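Local coordinates for enoyl-CoA hydratase/isomerase family protein (PDB 3KQF) that probably catalyses the reversible addition of water across the double bond of enoyl-CoA thioesters, at residues E39-Q42 / N43-Q47; R171-A175 / Q176-E180. All blocks are in the same frame, centred on the assembly; numbering follows the deposited sequence. Where two conformers were deposited one is given.

Contact 1 (E39-Q42 / N43-Q47); sequences EELQ and NILTQ
E39 and N43 are brought together by complementary turns of their side chains: E39 carries CG anti to its backbone nitrogen (chi1 172°) and bends at chi2, while N43 keeps CG beside its own nitrogen (chi1 -64°), which brings its amide near the carbonyl O and the carboxylate of E39. The amide and carboxylate planes stand almost at right angles (89°), and ND2 of N43 gives OE2 of E39 a weak hydrogen bond of 3.4 Å. A water lies within hydrogen-bonding distance of OE1 of Q42 (2.8 Å) and OD1 of N43 (3.3 Å), but with more acceptors near it than protons it may not serve both at once. Amide and carboxylate suit this exposed face, while NE2 of Q42 is hydrogen-bonded to OG1 of T94 on helix 81-99.

T46 binds back to Q42, one turn earlier. Its OG1 donates to the carbonyl O of Q42 over 3.0 Å, and its backbone N reaches that oxygen from the opposite face of the carbonyl plane, so two bonds from one residue grip a single acceptor.

The buried side belongs to branched hydrocarbons. CD1 of L41 meets CG2 of I44 at 3.9 Å in the conformer given, and CG of L41 lies 4.0 Å from CD1 of L45. L41 also packs on T94, whereas I44 touches I10 and V12 of strand 10-13.

Backbone bonds from residue i+4 to residue i, such as L45 N to L41 O at 2.9 Å, hold the helix together here. The whole is an amphipathic alpha-helix, the crossover helix 35-49 of a beta-alpha-beta unit between strands 19-24 and 56-61.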
# COMPACT_ATOMS: atom_id res chain seq x y z
N GLU A 39 -5.73 7.58 -31.37
CA GLU A 39 -4.72 7.99 -32.37
C GLU A 39 -4.23 9.42 -32.12
O GLU A 39 -3.03 9.68 -32.09
CB GLU A 39 -5.31 7.89 -33.79
CG GLU A 39 -4.44 8.47 -34.92
CD GLU A 39 -3.16 7.69 -35.15
OE1 GLU A 39 -3.03 6.56 -34.63
OE2 GLU A 39 -2.28 8.22 -35.87
N GLU A 40 -5.18 10.35 -31.95
CA GLU A 40 -4.84 11.76 -31.67
C GLU A 40 -4.09 11.94 -30.35
O GLU A 40 -3.15 12.75 -30.26
CB GLU A 40 -6.10 12.64 -31.68
CG GLU A 40 -6.70 12.81 -33.04
CD GLU A 40 -7.92 13.72 -33.06
OE1 GLU A 40 -8.40 14.12 -31.98
OE2 GLU A 40 -8.39 14.06 -34.17
N LEU A 41 -4.53 11.21 -29.33
CA LEU A 41 -3.91 11.29 -28.03
C LEU A 41 -2.47 10.77 -28.10
O LEU A 41 -1.57 11.40 -27.57
CB LEU A 41 -4.76 10.55 -26.98
CG LEU A 41 -4.36 10.69 -25.52
CD1 LEU A 41 -4.18 12.16 -25.09
CD2 LEU A 41 -5.43 10.00 -24.66
N GLN A 42 -2.25 9.65 -28.77
CA GLN A 42 -0.89 9.12 -28.92
C GLN A 42 0.03 10.11 -29.65
O GLN A 42 1.18 10.25 -29.29
CB GLN A 42 -0.89 7.78 -29.66
CG GLN A 42 -1.54 6.61 -28.89
CD GLN A 42 -1.43 5.28 -29.62
OE1 GLN A 42 -0.92 5.22 -30.74
NE2 GLN A 42 -1.91 4.21 -29.00
N ASN A 43 -0.49 10.77 -30.68
CA ASN A 43 0.31 11.74 -31.44
C ASN A 43 0.72 12.93 -30.56
O ASN A 43 1.87 13.37 -30.61
CB ASN A 43 -0.44 12.22 -32.69
CG ASN A 43 -0.69 11.09 -33.69
OD1 ASN A 43 -0.09 10.02 -33.61
ND2 ASN A 43 -1.57 11.34 -34.65
N ILE A 44 -0.21 13.45 -29.76
CA ILE A 44 0.12 14.59 -28.88
C ILE A 44 1.06 14.13 -27.75
O ILE A 44 1.95 14.88 -27.36
CB ILE A 44 -1.14 15.28 -28.30
CG1 ILE A 44 -0.72 16.49 -27.45
CG2 ILE A 44 -1.95 14.33 -27.46
CD1 ILE A 44 0.05 17.55 -28.19
N LEU A 45 0.86 12.92 -27.24
CA LEU A 45 1.76 12.38 -26.20
C LEU A 45 3.21 12.30 -26.74
O LEU A 45 4.16 12.60 -26.01
CB LEU A 45 1.26 11.04 -25.69
CG LEU A 45 -0.03 11.13 -24.84
CD1 LEU A 45 -0.60 9.75 -24.53
CD2 LEU A 45 0.22 11.90 -23.54
N THR A 46 3.37 11.93 -28.01
CA THR A 46 4.70 11.84 -28.65
C THR A 46 5.35 13.21 -28.74
O THR A 46 6.57 13.33 -28.59
CB THR A 46 4.62 11.25 -30.07
OG1 THR A 46 4.03 9.95 -29.99
CG2 THR A 46 6.01 11.13 -30.72
N GLN A 47 4.55 14.24 -29.00
CA GLN A 47 5.06 15.61 -29.08
C GLN A 47 5.50 16.10 -27.69
O GLN A 47 6.61 16.56 -27.51
CB GLN A 47 3.98 16.52 -29.69
CG GLN A 47 4.39 17.98 -29.85
CD GLN A 47 3.46 18.77 -30.78
OE1 GLN A 47 2.36 18.31 -31.11
NE2 GLN A 47 3.90 19.96 -31.19
O HOH W 1 -0.17 6.81 -32.90

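Contact 2 (R171-A175 / Q176-E180)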
# COMPACT_ATOMS: atom_id res chain seq x y z
N ARG A 171 -18.46 -2.15 -9.03
CA ARG A 171 -19.31 -1.08 -8.51
C ARG A 171 -18.75 0.32 -8.71
O ARG A 171 -17.54 0.52 -8.80
CB ARG A 171 -19.62 -1.32 -7.03
CG ARG A 171 -18.46 -1.03 -6.06
CD ARG A 171 -18.75 -1.54 -4.66
NE ARG A 171 -17.68 -1.20 -3.73
CZ ARG A 171 -17.67 -0.12 -2.95
NH1 ARG A 171 -18.70 0.73 -2.94
NH2 ARG A 171 -16.62 0.12 -2.16
N ARG A 172 -19.66 1.29 -8.79
CA ARG A 172 -19.28 2.69 -8.95
C ARG A 172 -19.18 3.31 -7.55
O ARG A 172 -20.02 3.04 -6.68
CB ARG A 172 -20.31 3.49 -9.74
CG ARG A 172 -20.62 3.03 -11.12
CD ARG A 172 -21.56 4.07 -11.74
NE ARG A 172 -21.94 3.76 -13.11
CZ ARG A 172 -22.50 4.64 -13.95
NH1 ARG A 172 -22.71 5.89 -13.58
NH2 ARG A 172 -22.81 4.27 -15.17
N ILE A 173 -18.18 4.16 -7.37
CA ILE A 173 -17.96 4.82 -6.09
C ILE A 173 -17.89 6.34 -6.28
O ILE A 173 -17.54 6.83 -7.36
CB ILE A 173 -16.71 4.27 -5.41
CG1 ILE A 173 -15.44 4.66 -6.20
CG2 ILE A 173 -16.81 2.71 -5.29
CD1 ILE A 173 -14.15 4.23 -5.52
N SER A 174 -18.25 7.09 -5.24
CA SER A 174 -18.23 8.54 -5.28
C SER A 174 -16.81 9.05 -5.17
O SER A 174 -15.92 8.33 -4.77
CB SER A 174 -19.02 9.12 -4.13
OG SER A 174 -18.39 8.82 -2.89
N ALA A 175 -16.63 10.34 -5.43
CA ALA A 175 -15.31 10.96 -5.30
C ALA A 175 -14.84 10.89 -3.85
O ALA A 175 -13.65 10.72 -3.58
CB ALA A 175 -15.39 12.40 -5.76
N GLN A 176 -15.79 11.03 -2.92
CA GLN A 176 -15.54 11.01 -1.48
C GLN A 176 -15.02 9.66 -1.04
O GLN A 176 -14.06 9.58 -0.25
CB GLN A 176 -16.84 11.35 -0.71
CG GLN A 176 -17.32 12.79 -0.82
CD GLN A 176 -17.84 13.21 -2.22
OE1 GLN A 176 -18.29 12.38 -3.02
NE2 GLN A 176 -17.80 14.51 -2.48
N GLU A 177 -15.64 8.60 -1.56
CA GLU A 177 -15.24 7.24 -1.28
C GLU A 177 -13.87 7.00 -1.88
O GLU A 177 -13.00 6.41 -1.25
CB GLU A 177 -16.27 6.23 -1.80
CG GLU A 177 -17.58 6.28 -1.01
CD GLU A 177 -18.73 5.49 -1.61
OE1 GLU A 177 -18.80 5.31 -2.84
OE2 GLU A 177 -19.64 5.12 -0.84
N ALA A 178 -13.68 7.46 -3.11
CA ALA A 178 -12.37 7.33 -3.76
C ALA A 178 -11.27 7.97 -2.91
O ALA A 178 -10.18 7.41 -2.79
CB ALA A 178 -12.39 7.95 -5.13
N LYS A 179 -11.56 9.14 -2.35
CA LYS A 179 -10.58 9.84 -1.50
C LYS A 179 -10.27 9.03 -0.25
O LYS A 179 -9.12 8.89 0.13
CB LYS A 179 -11.06 11.23 -1.09
CG LYS A 179 -9.88 12.09 -0.61
CD LYS A 179 -10.28 13.34 0.11
CE LYS A 179 -9.02 14.16 0.40
NZ LYS A 179 -7.87 13.30 0.86
N GLU A 180 -11.31 8.47 0.38
CA GLU A 180 -11.15 7.64 1.57
C GLU A 180 -10.25 6.43 1.27
O GLU A 180 -9.43 6.05 2.11
CB GLU A 180 -12.53 7.19 2.05
CG GLU A 180 -12.55 6.31 3.29
CD GLU A 180 -13.98 6.01 3.78
OE1 GLU A 180 -14.96 6.35 3.07
OE2 GLU A 180 -14.13 5.45 4.89
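I173 reaches A178 with its long branch: CD1 comes within 4.1 Å of CB of A178, where a small methyl admits the close approach. Nearer the backbone, CB of I173 lies 3.5 Å from OE1 of E177. R171, two residues earlier, has NH1 4.6 Å from OE1 of E177, beyond a salt bridge, though its charge may modestly stabilise the negative charge of E177; its NH2 is held by a salt bridge to E165 and a hydrogen bond to Y181.

S174 is the N-cap. With chi1 at 66°, OG is placed between the backbone nitrogen and carbonyl carbon, where it accepts from E177 N at 3.1 Å. E177 returns the bond: its extended chain takes OE1 to S174 N, 3.0 Å away, with an N-H...O angle of 164°. The hydrogen meets the anti side of the carboxylate, out of its plane. This reciprocal pair is a capping box; serine and glutamate suit it as a short acceptor and a longer one, each satisfying a backbone N-H.

A175 follows as the first helical residue, its single methyl suiting a buried place, and its O accepts from K179 N at 2.9 Å. NZ of K179 forms a salt bridge to OE2 of E180 of a second subunit.

Thus helix 175-181 starts directly from strand 173-174, which bonds through I173 to L135 of strand 134-136, with L166 of helix 160-169 packed on I173.

In the fold
Contact 1 comes first along the chain, within helix 35-49, and contact 2 follows much later, where strand 173-174 runs into helix 175-181. Their centres are 30 Å apart on opposite sides of the chain's centre, and their nearest atoms are about 21 Å apart, so neither touches the other. Contact 1 belongs to the crossover between two strands of the six-stranded sheet; contact 2 is the passage into a helix from an outer strand, within this chain, of the three-stranded sheet. Both lie within the crotonase-family region. The difference in setting is clear in the trimer: no other subunit touches 39-47, whereas residues of 171-180 meet both neighbouring subunits, placing contact 2 at the interfaces of the assembly.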